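Local atomic coordinates of dual specificity protein phosphatase 18 (Homo sapiens, PDB entry 2ESB), a protein that removes phosphate from tyrosine, serine and threonine residues of proteins, preferring phosphotyrosine and doubly phosphorylated MAP kinase peptides over phosphothreonine. Residues S53-N58 against H103-V108; Y28-V33 against R99-C104; T47-V52 against I64-V69. One frame throughout, in Å; residues are numbered along the deposited sequence.

Contact 1 (S53-N58 against H103-V108); sequences SVEVVN and HCAAGV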
ATOM      1  N   SER A  53      10.314   0.618   0.333  1.00 15.93           N
ATOM      2  CA  SER A  53      11.209   0.974   1.436  1.00 16.93           C
ATOM      3  C   SER A  53      12.589   1.306   0.901  1.00 19.95           C
ATOM      4  O   SER A  53      12.943   0.945  -0.219  1.00 14.93           O
ATOM      5  CB  SER A  53      11.370  -0.194   2.405  1.00 14.65           C
ATOM      6  OG  SER A  53      12.326  -1.107   1.881  1.00 13.96           O
ATOM      7  N   VAL A  54      13.372   1.977   1.728  1.00 13.69           N
ATOM      8  CA  VAL A  54      14.726   2.319   1.363  1.00 20.43           C
ATOM      9  C   VAL A  54      15.631   1.209   1.878  1.00 16.53           C
ATOM     10  O   VAL A  54      16.567   0.785   1.205  1.00 17.38           O
ATOM     11  CB  VAL A  54      15.175   3.631   2.056  1.00 23.78           C
ATOM     12  CG1 VAL A  54      16.629   3.922   1.735  1.00 29.79           C
ATOM     13  CG2 VAL A  54      14.301   4.783   1.601  1.00 35.36           C
ATOM     14  N   GLU A  55      15.296   0.717   3.063  1.00 21.11           N
ATOM     15  CA  GLU A  55      16.124  -0.245   3.777  1.00 18.15           C
ATOM     16  C   GLU A  55      15.961  -1.756   3.620  1.00 19.69           C
ATOM     17  O   GLU A  55      16.896  -2.496   3.912  1.00 19.28           O
ATOM     18  CB  GLU A  55      16.067   0.101   5.273  1.00 20.02           C
ATOM     19  CG  GLU A  55      14.826  -0.421   6.015  1.00 13.61           C
ATOM     20  CD  GLU A  55      13.583   0.450   5.842  1.00 23.42           C
ATOM     21  OE1 GLU A  55      13.563   1.338   4.961  1.00 16.89           O
ATOM     22  OE2 GLU A  55      12.616   0.240   6.602  1.00 22.38           O
ATOM     23  N   VAL A  56      14.801  -2.229   3.181  1.00  9.28           N
ATOM     24  CA  VAL A  56      14.599  -3.669   3.039  1.00 10.70           C
ATOM     25  C   VAL A  56      15.212  -4.223   1.759  1.00 16.57           C
ATOM     26  O   VAL A  56      15.004  -3.686   0.667  1.00 12.79           O
ATOM     27  CB  VAL A  56      13.087  -4.021   3.069  1.00 15.16           C
ATOM     28  CG1 VAL A  56      12.890  -5.538   3.028  1.00 13.84           C
ATOM     29  CG2 VAL A  56      12.446  -3.425   4.320  1.00 19.05           C
ATOM     30  N   VAL A  57      15.978  -5.299   1.899  1.00 12.59           N
ATOM     31  CA  VAL A  57      16.604  -5.940   0.750  1.00 10.19           C
ATOM     32  C   VAL A  57      15.797  -7.176   0.338  1.00 19.83           C
ATOM     33  O   VAL A  57      15.415  -7.981   1.187  1.00 11.16           O
ATOM     34  CB  VAL A  57      18.040  -6.388   1.081  1.00 11.47           C
ATOM     35  CG1 VAL A  57      18.557  -7.326  -0.027  1.00 14.29           C
ATOM     36  CG2 VAL A  57      18.939  -5.160   1.252  1.00 13.00           C
ATOM     37  N   ASN A  58      15.525  -7.316  -0.957  1.00 14.80           N
ATOM     38  CA  ASN A  58      14.796  -8.484  -1.461  1.00 16.16           C
ATOM     39  C   ASN A  58      15.745  -9.578  -1.949  1.00 17.33           C
ATOM     40  O   ASN A  58      16.793  -9.284  -2.535  1.00 15.33           O
ATOM     41  CB  ASN A  58      13.928  -8.122  -2.678  1.00 14.06           C
ATOM     42  CG  ASN A  58      12.673  -7.369  -2.314  1.00 18.08           C
ATOM     43  OD1 ASN A  58      12.489  -6.226  -2.715  1.00 15.59           O
ATOM     44  ND2 ASN A  58      11.793  -8.017  -1.553  1.00 15.76           N
ATOM     45  N   HIS A 103       5.018  -4.609  -0.267  1.00  9.06           N
ATOM     46  CA  HIS A 103       5.530  -4.786   1.089  1.00 12.28           C
ATOM     47  C   HIS A 103       6.489  -3.660   1.454  1.00 13.46           C
ATOM     48  O   HIS A 103       6.989  -2.934   0.594  1.00 10.22           O
ATOM     49  CB  HIS A 103       6.259  -6.129   1.241  1.00 11.56           C
ATOM     50  CG  HIS A 103       7.665  -6.125   0.714  1.00 15.43           C
ATOM     51  ND1 HIS A 103       8.748  -5.750   1.481  1.00 15.13           N
ATOM     52  CD2 HIS A 103       8.166  -6.471  -0.500  1.00 11.77           C
ATOM     53  CE1 HIS A 103       9.854  -5.870   0.766  1.00  9.31           C
ATOM     54  NE2 HIS A 103       9.529  -6.306  -0.438  1.00 13.19           N
ATOM     55  N   CYS A 104       6.711  -3.495   2.746  1.00  8.35           N
ATOM     56  CA  CYS A 104       7.664  -2.513   3.228  1.00 12.10           C
ATOM     57  C   CYS A 104       8.384  -3.262   4.353  1.00 12.99           C
ATOM     58  O   CYS A 104       8.628  -4.469   4.212  1.00 14.13           O
ATOM     59  CB  CYS A 104       6.961  -1.215   3.681  1.00  7.63           C
ATOM     60  SG  CYS A 104       5.518  -1.369   4.765  1.00 13.95           S
ATOM     61  N   ALA A 105       8.748  -2.606   5.446  1.00 12.92           N
ATOM     62  CA  ALA A 105       9.434  -3.345   6.504  1.00 15.78           C
ATOM     63  C   ALA A 105       8.434  -4.103   7.372  1.00 15.50           C
ATOM     64  O   ALA A 105       8.590  -5.304   7.607  1.00 16.14           O
ATOM     65  CB  ALA A 105      10.287  -2.395   7.364  1.00 16.31           C
ATOM     66  N   ALA A 106       7.392  -3.417   7.830  1.00 13.44           N
ATOM     67  CA  ALA A 106       6.391  -4.057   8.687  1.00 12.76           C
ATOM     68  C   ALA A 106       5.038  -4.279   8.016  1.00 14.07           C
ATOM     69  O   ALA A 106       4.171  -4.921   8.591  1.00 12.93           O
ATOM     70  CB  ALA A 106       6.192  -3.221   9.951  1.00 13.16           C
ATOM     71  N   GLY A 107       4.842  -3.740   6.816  1.00 11.91           N
ATOM     72  CA  GLY A 107       3.550  -3.905   6.165  1.00 12.81           C
ATOM     73  C   GLY A 107       2.486  -3.107   6.908  1.00 11.93           C
ATOM     74  O   GLY A 107       1.310  -3.475   6.944  1.00 17.90           O
ATOM     75  N   VAL A 108       2.910  -1.998   7.504  1.00 14.42           N
ATOM     76  CA  VAL A 108       2.005  -1.162   8.280  1.00 14.28           C
ATOM     77  C   VAL A 108       1.724   0.214   7.704  1.00 13.41           C
ATOM     78  O   VAL A 108       0.568   0.611   7.578  1.00 12.81           O
ATOM     79  CB  VAL A 108       2.553  -0.968   9.725  1.00 13.44           C
ATOM     80  CG1 VAL A 108       1.818   0.180  10.432  1.00 19.81           C
ATOM     81  CG2 VAL A 108       2.391  -2.273  10.515  1.00 10.51           C
TER

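Contact 2 (Y28-V33 against R99-C104); sequences YISNGV and RTLLHC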
ATOM      1  N   TYR A  28      -1.684  -8.150  -2.702  1.00  7.90           N
ATOM      2  CA  TYR A  28      -1.413  -8.581  -1.330  1.00  9.94           C
ATOM      3  C   TYR A  28      -0.493  -7.570  -0.642  1.00 14.09           C
ATOM      4  O   TYR A  28       0.226  -6.818  -1.304  1.00 12.38           O
ATOM      5  CB  TYR A  28      -0.690  -9.930  -1.319  1.00 10.02           C
ATOM      6  CG  TYR A  28      -1.416 -11.079  -1.988  1.00 10.71           C
ATOM      7  CD1 TYR A  28      -1.549 -11.129  -3.374  1.00 12.66           C
ATOM      8  CD2 TYR A  28      -1.927 -12.140  -1.234  1.00 15.08           C
ATOM      9  CE1 TYR A  28      -2.166 -12.208  -4.002  1.00 14.64           C
ATOM     10  CE2 TYR A  28      -2.554 -13.234  -1.853  1.00 12.66           C
ATOM     11  CZ  TYR A  28      -2.666 -13.254  -3.235  1.00 14.18           C
ATOM     12  OH  TYR A  28      -3.274 -14.307  -3.866  1.00 16.13           O
ATOM     13  N   ILE A  29      -0.507  -7.566   0.687  1.00 11.13           N
ATOM     14  CA  ILE A  29       0.376  -6.696   1.467  1.00 12.32           C
ATOM     15  C   ILE A  29       1.079  -7.569   2.508  1.00 12.81           C
ATOM     16  O   ILE A  29       0.473  -8.493   3.056  1.00 15.15           O
ATOM     17  CB  ILE A  29      -0.382  -5.612   2.263  1.00 14.10           C
ATOM     18  CG1 ILE A  29      -1.084  -4.629   1.325  1.00 18.88           C
ATOM     19  CG2 ILE A  29       0.606  -4.859   3.146  1.00 12.74           C
ATOM     20  CD1 ILE A  29      -1.972  -3.625   2.081  1.00 17.01           C
ATOM     21  N   SER A  30       2.344  -7.289   2.796  1.00 10.18           N
ATOM     22  CA  SER A  30       3.047  -8.084   3.806  1.00 13.76           C
ATOM     23  C   SER A  30       4.213  -7.324   4.406  1.00 15.22           C
ATOM     24  O   SER A  30       4.519  -6.197   3.996  1.00 14.18           O
ATOM     25  CB  SER A  30       3.582  -9.393   3.200  1.00 12.29           C
ATOM     26  OG  SER A  30       4.828  -9.176   2.541  1.00 13.91           O
ATOM     27  N   ASN A  31       4.861  -7.934   5.392  1.00 16.36           N
ATOM     28  CA  ASN A  31       6.028  -7.315   5.997  1.00 14.01           C
ATOM     29  C   ASN A  31       7.246  -7.800   5.198  1.00 16.51           C
ATOM     30  O   ASN A  31       7.099  -8.534   4.210  1.00 13.19           O
ATOM     31  CB  ASN A  31       6.148  -7.702   7.476  1.00 10.27           C
ATOM     32  CG  ASN A  31       6.413  -9.173   7.671  1.00 17.31           C
ATOM     33  OD1 ASN A  31       6.437  -9.943   6.713  1.00 13.50           O
ATOM     34  ND2 ASN A  31       6.617  -9.576   8.922  1.00 18.23           N
ATOM     35  N   GLY A  32       8.442  -7.391   5.614  1.00 12.71           N
ATOM     36  CA  GLY A  32       9.644  -7.779   4.898  1.00 15.78           C
ATOM     37  C   GLY A  32      10.027  -9.243   4.980  1.00 19.59           C
ATOM     38  O   GLY A  32      10.669  -9.772   4.071  1.00 17.22           O
ATOM     39  N   VAL A  33       9.654  -9.907   6.068  1.00 14.93           N
ATOM     40  CA  VAL A  33       9.981 -11.315   6.217  1.00 13.34           C
ATOM     41  C   VAL A  33       9.272 -12.170   5.166  1.00 14.76           C
ATOM     42  O   VAL A  33       9.892 -12.968   4.454  1.00 15.22           O
ATOM     43  CB  VAL A  33       9.567 -11.841   7.600  1.00 16.87           C
ATOM     44  CG1 VAL A  33       9.963 -13.303   7.731  1.00 18.88           C
ATOM     45  CG2 VAL A  33      10.211 -11.000   8.691  1.00 15.89           C
ATOM     46  N   ARG A  99      -0.047 -11.431 -10.187  1.00 12.26           N
ATOM     47  CA  ARG A  99      -0.459 -10.969  -8.863  1.00 13.09           C
ATOM     48  C   ARG A  99       0.684 -10.169  -8.242  1.00 13.97           C
ATOM     49  O   ARG A  99       1.856 -10.525  -8.374  1.00 10.17           O
ATOM     50  CB  ARG A  99      -0.817 -12.152  -7.961  1.00 12.48           C
ATOM     51  CG  ARG A  99      -1.981 -12.974  -8.479  1.00 16.70           C
ATOM     52  CD  ARG A  99      -2.448 -13.993  -7.449  1.00 20.71           C
ATOM     53  NE  ARG A  99      -3.356 -14.957  -8.067  1.00 17.67           N
ATOM     54  CZ  ARG A  99      -4.077 -15.852  -7.403  1.00 29.79           C
ATOM     55  NH1 ARG A  99      -4.008 -15.913  -6.081  1.00 33.11           N
ATOM     56  NH2 ARG A  99      -4.861 -16.695  -8.068  1.00 22.69           N
ATOM     57  N   THR A 100       0.329  -9.102  -7.544  1.00 13.27           N
ATOM     58  CA  THR A 100       1.325  -8.234  -6.946  1.00 11.74           C
ATOM     59  C   THR A 100       1.359  -8.257  -5.425  1.00 15.68           C
ATOM     60  O   THR A 100       0.313  -8.269  -4.774  1.00 11.68           O
ATOM     61  CB  THR A 100       1.074  -6.767  -7.386  1.00 12.51           C
ATOM     62  OG1 THR A 100       1.072  -6.685  -8.820  1.00 12.67           O
ATOM     63  CG2 THR A 100       2.139  -5.840  -6.830  1.00 14.59           C
ATOM     64  N   LEU A 101       2.575  -8.272  -4.873  1.00 12.80           N
ATOM     65  CA  LEU A 101       2.776  -8.179  -3.434  1.00  9.86           C
ATOM     66  C   LEU A 101       3.418  -6.824  -3.179  1.00 13.16           C
ATOM     67  O   LEU A 101       4.496  -6.513  -3.717  1.00 10.46           O
ATOM     68  CB  LEU A 101       3.726  -9.260  -2.876  1.00  9.77           C
ATOM     69  CG  LEU A 101       4.209  -8.998  -1.430  1.00 16.34           C
ATOM     70  CD1 LEU A 101       3.027  -9.066  -0.436  1.00  9.32           C
ATOM     71  CD2 LEU A 101       5.277 -10.020  -1.032  1.00 12.95           C
ATOM     72  N   LEU A 102       2.736  -6.004  -2.394  1.00 10.76           N
ATOM     73  CA  LEU A 102       3.266  -4.714  -1.985  1.00  9.12           C
ATOM     74  C   LEU A 102       3.776  -4.980  -0.575  1.00 13.04           C
ATOM     75  O   LEU A 102       3.032  -5.521   0.231  1.00 15.87           O
ATOM     76  CB  LEU A 102       2.155  -3.670  -1.861  1.00 11.38           C
ATOM     77  CG  LEU A 102       1.762  -2.794  -3.037  1.00 15.58           C
ATOM     78  CD1 LEU A 102       0.516  -1.989  -2.649  1.00 16.13           C
ATOM     79  CD2 LEU A 102       2.941  -1.876  -3.400  1.00  9.08           C
ATOM     80  N   HIS A 103       5.018  -4.609  -0.267  1.00  9.06           N
ATOM     81  CA  HIS A 103       5.530  -4.786   1.089  1.00 12.28           C
ATOM     82  C   HIS A 103       6.489  -3.660   1.454  1.00 13.46           C
ATOM     83  O   HIS A 103       6.989  -2.934   0.594  1.00 10.22           O
ATOM     84  CB  HIS A 103       6.259  -6.129   1.241  1.00 11.56           C
ATOM     85  CG  HIS A 103       7.665  -6.125   0.714  1.00 15.43           C
ATOM     86  ND1 HIS A 103       8.748  -5.750   1.481  1.00 15.13           N
ATOM     87  CD2 HIS A 103       8.166  -6.471  -0.500  1.00 11.77           C
ATOM     88  CE1 HIS A 103       9.854  -5.870   0.766  1.00  9.31           C
ATOM     89  NE2 HIS A 103       9.529  -6.306  -0.438  1.00 13.19           N
ATOM     90  N   CYS A 104       6.711  -3.495   2.746  1.00  8.35           N
ATOM     91  CA  CYS A 104       7.664  -2.513   3.228  1.00 12.10           C
ATOM     92  C   CYS A 104       8.384  -3.262   4.353  1.00 12.99           C
ATOM     93  O   CYS A 104       8.628  -4.469   4.212  1.00 14.13           O
ATOM     94  CB  CYS A 104       6.961  -1.215   3.681  1.00  7.63           C
ATOM     95  SG  CYS A 104       5.518  -1.369   4.765  1.00 13.95           S
TER

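Contact 3 (T47-V52 against I64-V69); sequences TMVINV and IQYMQV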
ATOM      1  N   THR A  47       3.699 -12.749  -8.762  1.00 12.88           N
ATOM      2  CA  THR A  47       4.564 -12.583  -9.937  1.00 10.61           C
ATOM      3  C   THR A  47       5.284 -11.251  -9.954  1.00 14.24           C
ATOM      4  O   THR A  47       6.230 -11.054 -10.727  1.00 11.21           O
ATOM      5  CB  THR A  47       3.765 -12.691 -11.257  1.00 11.61           C
ATOM      6  OG1 THR A  47       2.727 -11.707 -11.278  1.00 12.22           O
ATOM      7  CG2 THR A  47       3.153 -14.068 -11.401  1.00 18.29           C
ATOM      8  N   MET A  48       4.828 -10.341  -9.098  1.00 14.19           N
ATOM      9  CA  MET A  48       5.401  -9.007  -8.995  1.00 15.02           C
ATOM     10  C   MET A  48       5.544  -8.613  -7.526  1.00 12.34           C
ATOM     11  O   MET A  48       4.593  -8.721  -6.754  1.00 10.64           O
ATOM     12  CB  MET A  48       4.488  -7.987  -9.692  1.00 11.83           C
ATOM     13  CG  MET A  48       5.039  -6.557  -9.695  1.00  8.13           C
ATOM     14  SD  MET A  48       6.435  -6.379 -10.835  1.00 12.62           S
ATOM     15  CE  MET A  48       7.468  -5.222  -9.946  1.00  9.17           C
ATOM     16  N   VAL A  49       6.736  -8.164  -7.149  1.00 10.46           N
ATOM     17  CA  VAL A  49       6.999  -7.730  -5.783  1.00  9.07           C
ATOM     18  C   VAL A  49       7.427  -6.265  -5.797  1.00 13.04           C
ATOM     19  O   VAL A  49       8.410  -5.895  -6.449  1.00 12.95           O
ATOM     20  CB  VAL A  49       8.115  -8.571  -5.120  1.00  8.96           C
ATOM     21  CG1 VAL A  49       8.454  -7.988  -3.750  1.00 13.56           C
ATOM     22  CG2 VAL A  49       7.658 -10.035  -4.969  1.00  7.25           C
ATOM     23  N   ILE A  50       6.677  -5.431  -5.088  1.00  8.33           N
ATOM     24  CA  ILE A  50       6.977  -4.008  -5.011  1.00  9.92           C
ATOM     25  C   ILE A  50       7.390  -3.678  -3.581  1.00 12.28           C
ATOM     26  O   ILE A  50       6.577  -3.690  -2.662  1.00 13.09           O
ATOM     27  CB  ILE A  50       5.760  -3.149  -5.402  1.00 10.50           C
ATOM     28  CG1 ILE A  50       5.302  -3.514  -6.823  1.00 12.82           C
ATOM     29  CG2 ILE A  50       6.143  -1.677  -5.346  1.00  8.75           C
ATOM     30  CD1 ILE A  50       4.131  -2.668  -7.363  1.00 12.52           C
ATOM     31  N   ASN A  51       8.674  -3.398  -3.416  1.00 10.96           N
ATOM     32  CA  ASN A  51       9.279  -3.101  -2.129  1.00 12.88           C
ATOM     33  C   ASN A  51       9.218  -1.598  -1.900  1.00 14.23           C
ATOM     34  O   ASN A  51       9.956  -0.826  -2.515  1.00 13.43           O
ATOM     35  CB  ASN A  51      10.724  -3.636  -2.162  1.00 11.71           C
ATOM     36  CG  ASN A  51      11.530  -3.314  -0.910  1.00 11.73           C
ATOM     37  OD1 ASN A  51      11.136  -2.511  -0.065  1.00 11.42           O
ATOM     38  ND2 ASN A  51      12.695  -3.935  -0.811  1.00 13.20           N
ATOM     39  N   VAL A  52       8.320  -1.181  -1.012  1.00 15.05           N
ATOM     40  CA  VAL A  52       8.162   0.231  -0.718  1.00 12.04           C
ATOM     41  C   VAL A  52       9.001   0.614   0.503  1.00 12.62           C
ATOM     42  O   VAL A  52       8.477   0.886   1.581  1.00 15.42           O
ATOM     43  CB  VAL A  52       6.667   0.585  -0.467  1.00 14.19           C
ATOM     44  CG1 VAL A  52       6.469   2.082  -0.575  1.00 10.29           C
ATOM     45  CG2 VAL A  52       5.778  -0.138  -1.477  1.00 12.58           C
ATOM     46  N   ILE A  64       9.998 -14.179 -10.736  1.00 15.32           N
ATOM     47  CA  ILE A  64       9.256 -13.164 -10.008  1.00 12.42           C
ATOM     48  C   ILE A  64       9.938 -11.855 -10.368  1.00 11.54           C
ATOM     49  O   ILE A  64      11.167 -11.795 -10.444  1.00 12.42           O
ATOM     50  CB  ILE A  64       9.308 -13.390  -8.486  1.00 14.22           C
ATOM     51  CG1 ILE A  64       8.591 -14.705  -8.148  1.00 18.52           C
ATOM     52  CG2 ILE A  64       8.652 -12.210  -7.768  1.00  9.09           C
ATOM     53  CD1 ILE A  64       8.590 -15.064  -6.676  1.00 20.16           C
ATOM     54  N   GLN A  65       9.144 -10.824 -10.635  1.00  7.62           N
ATOM     55  CA  GLN A  65       9.682  -9.510 -10.984  1.00 13.00           C
ATOM     56  C   GLN A  65       9.712  -8.641  -9.734  1.00 13.06           C
ATOM     57  O   GLN A  65       8.774  -8.673  -8.944  1.00 12.61           O
ATOM     58  CB  GLN A  65       8.803  -8.848 -12.055  1.00 11.02           C
ATOM     59  CG  GLN A  65       9.416  -7.586 -12.641  1.00 12.89           C
ATOM     60  CD  GLN A  65       8.435  -6.818 -13.523  1.00 15.59           C
ATOM     61  OE1 GLN A  65       7.649  -7.416 -14.261  1.00 15.65           O
ATOM     62  NE2 GLN A  65       8.486  -5.488 -13.451  1.00 15.41           N
ATOM     63  N   TYR A  66      10.787  -7.872  -9.554  1.00 10.55           N
ATOM     64  CA  TYR A  66      10.936  -7.012  -8.378  1.00 13.55           C
ATOM     65  C   TYR A  66      11.234  -5.560  -8.736  1.00 16.98           C
ATOM     66  O   TYR A  66      11.801  -5.272  -9.788  1.00 13.14           O
ATOM     67  CB  TYR A  66      12.097  -7.499  -7.486  1.00 15.67           C
ATOM     68  CG  TYR A  66      11.940  -8.889  -6.905  1.00 12.60           C
ATOM     69  CD1 TYR A  66      12.194 -10.023  -7.675  1.00 11.65           C
ATOM     70  CD2 TYR A  66      11.535  -9.065  -5.584  1.00  7.52           C
ATOM     71  CE1 TYR A  66      12.052 -11.304  -7.144  1.00 16.86           C
ATOM     72  CE2 TYR A  66      11.384 -10.355  -5.036  1.00  9.02           C
ATOM     73  CZ  TYR A  66      11.646 -11.465  -5.823  1.00 15.26           C
ATOM     74  OH  TYR A  66      11.514 -12.733  -5.294  1.00 10.81           O
ATOM     75  N   MET A  67      10.851  -4.650  -7.850  1.00 15.84           N
ATOM     76  CA  MET A  67      11.154  -3.238  -8.029  1.00 18.16           C
ATOM     77  C   MET A  67      11.136  -2.603  -6.647  1.00 18.73           C
ATOM     78  O   MET A  67      10.620  -3.182  -5.687  1.00 12.84           O
ATOM     79  CB  MET A  67      10.143  -2.540  -8.943  1.00 14.90           C
ATOM     80  CG  MET A  67       8.811  -2.232  -8.297  1.00 14.34           C
ATOM     81  SD  MET A  67       7.783  -1.293  -9.445  1.00 20.69           S
ATOM     82  CE  MET A  67       8.467   0.353  -9.138  1.00 22.43           C
ATOM     83  N   GLN A  68      11.696  -1.409  -6.538  1.00 11.19           N
ATOM     84  CA  GLN A  68      11.743  -0.745  -5.250  1.00 13.51           C
ATOM     85  C   GLN A  68      11.399   0.724  -5.356  1.00 18.61           C
ATOM     86  O   GLN A  68      11.821   1.410  -6.295  1.00 21.53           O
ATOM     87  CB  GLN A  68      13.138  -0.913  -4.647  1.00 17.47           C
ATOM     88  CG  GLN A  68      13.281  -0.434  -3.211  1.00 20.94           C
ATOM     89  CD  GLN A  68      14.435  -1.117  -2.505  1.00 38.18           C
ATOM     90  OE1 GLN A  68      15.092  -1.995  -3.072  1.00 30.44           O
ATOM     91  NE2 GLN A  68      14.681  -0.730  -1.262  1.00 29.63           N
ATOM     92  N   VAL A  69      10.603   1.182  -4.393  1.00 14.41           N
ATOM     93  CA  VAL A  69      10.177   2.578  -4.273  1.00 14.20           C
ATOM     94  C   VAL A  69      10.874   2.961  -2.976  1.00 13.69           C
ATOM     95  O   VAL A  69      10.358   2.705  -1.885  1.00 17.62           O
ATOM     96  CB  VAL A  69       8.653   2.675  -4.103  1.00  9.08           C
ATOM     97  CG1 VAL A  69       8.220   4.146  -3.995  1.00 16.54           C
ATOM     98  CG2 VAL A  69       7.982   2.001  -5.276  1.00 15.72           C
TER

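Contact 1 (S53-N58 against H103-V108)
Asn58 and His103 meet where the loop after strand 48-51 lies against the start of the P-loop, the phosphate-binding HC(X)5R signature of protein tyrosine phosphatases. Asn58 ND2 donates to His103 NE2 over 3.0 Å in a nearly straight bond (164° at the hydrogen). His103 NE2 lies in the amide plane of Asn58, yet the amide nitrogen is tilted from the plane of the ring, and the two flat groups stand almost perpendicular. At the other ring nitrogen, ND1 of His103 gives its hydrogen to Cys104 O at 3.0 Å, with the oxygen in the ring plane. One bond on each nitrogen fixes the rotation of the imidazole, and histidine suits the place because it can accept on one nitrogen while donating from the other. Its first torsion (80°) sets CG between the backbone N and the carbonyl carbon, turning the ring back toward the following peptide. This network probably helps to hold the backbone beside Cys104, the predicted phosphocysteine nucleophile.

Val56 wedges into the same packed region: CG1 reaches the edge of the ring, 3.8 Å from His103 CE1, while CG2 rests 3.7 Å from Ala105 CA. The turn of the loop is held by Ser53 OG, which accepts from Val56 N in an ST motif and also bonds Asn51 OD1.

The looser side belongs to Glu55, an exposed residue. Its carboxylate forms a salt bridge with Arg110, probably helping to orient the signature arginine. Bent at chi2, the chain brings Glu55 OE2 within 3.6 Å of Ala105 CB.

Contact 2 (Y28-V33 against R99-C104)
Tyr28 and Arg99 open a parallel pairing of strands 27-30 and 100-103 within the central sheet of the phosphatase fold. Three backbone bonds join the strands: Tyr28 N to Thr100 O, Leu102 N to Tyr28 O, and Ser30 N to Leu102 O, the longest at 3.2 Å.

At the outer end, Arg99 NH1 donates to Tyr28 OH over 2.8 Å. The phenol oxygen lies in the guanidinium plane, and ring and guanidinium are nearly coplanar, 13° apart. An extended chain from CG to NE carries the arginine obliquely past the tyrosine, with CD at the ring edge, 3.9 Å from Tyr28 CE1. Arginine suits this partly exposed end, combining an aliphatic stem with a polar head.

Leu101 CD1 touches both neighbours on the tyrosine face, 3.9 Å from Tyr28 CB and 3.5 Å from Ser30 OG; the small serine probably lets this branch come close.

In the second shell, Thr47 OG1 bonds Arg99 N, and Ile29 packs on helix 110-122. Strand 100-103 runs straight into the P-loop, so this pairing probably helps place Cys104, the predicted nucleophile. Ser30 OG donates in the carbonyl plane to a lone pair of Asn31 O at 2.9 Å.

Contact 3 (T47-V52 against I64-V69)
Thr47 O accepts from Gln65 N, the first rung of a parallel ladder in which strand 65-68 forms the edge of the central sheet of the dual-specificity phosphatase fold. The threonine hydroxyl turns to the residue just before strand 100-103, bonding Arg99 N.

Met48 follows, its chain bent at chi2 and chi3 to lay the sulfur across Gln65: SD is 3.4 Å from Gln65 CD, and the methyl CE meets Met67 CG at 3.7 Å. A flexible thioether suits this place, covering the stem and amide of a solvent-facing glutamine while also touching His89 of helix 83-95.

Val49 points to the other face, beside Tyr66, with CB 3.5 Å from Tyr66 CD2. One branch, CG2, reaches on to Ile64 CG2 at 3.7 Å. Its backbone is gripped twice, Val49 N by Gln65 O and Val49 O by Met67 N.

Ile50 returns to the methionine face. With CG2 anti to the backbone N, this branch touches both Met67 CG and Val69 CG2, 4.1 Å from the latter, while CG1 also meets Met67 CG; branching at CB gives isoleucine the width to do this.

Asn51 N donates to Met67 O and Asn51 O accepts from Val69 N, the last two of five bonds. Its amide stacks on that of Gln68, the planes 14° apart and ND2 3.7 Å from Gln68 CD. The stacked amides turn polar atoms to the next loop: Asn51 OD1 accepts from Ser53 OG, Asn51 ND2 reaches Val56 O and Asn58 OD1, and Gln68 NE2 reaches Ser53 O. Asn51 thus probably helps to position this loop, which lies against the P-loop.

Val52 closes the pairing beside Val69, pointing the same way and packing on helix 110-122; its CG1 lies 4.2 Å from Val69 CB.

From the N terminus, the chain first lays down 28-33, whose partner, 99-104, comes much later in the sequence; contact 2 thereby closes a long loop around both strands of contact 3. Contact 3 closes the short connection from 47-52 to 64-69, and lies wholly within that larger loop. Contact 1 begins at 53-58, inside this connection, and ends at 103-108, so it crosses contact 3. Contacts 1 and 2 share His103 and Cys104 and converge on the P-loop. Strand 100-103 lies between strands 27-30 and 48-51, with probable hydrogen bonds from Val52 N to His103 O and from Gly32 N to Ala105 O, tying sheet and P-loop together.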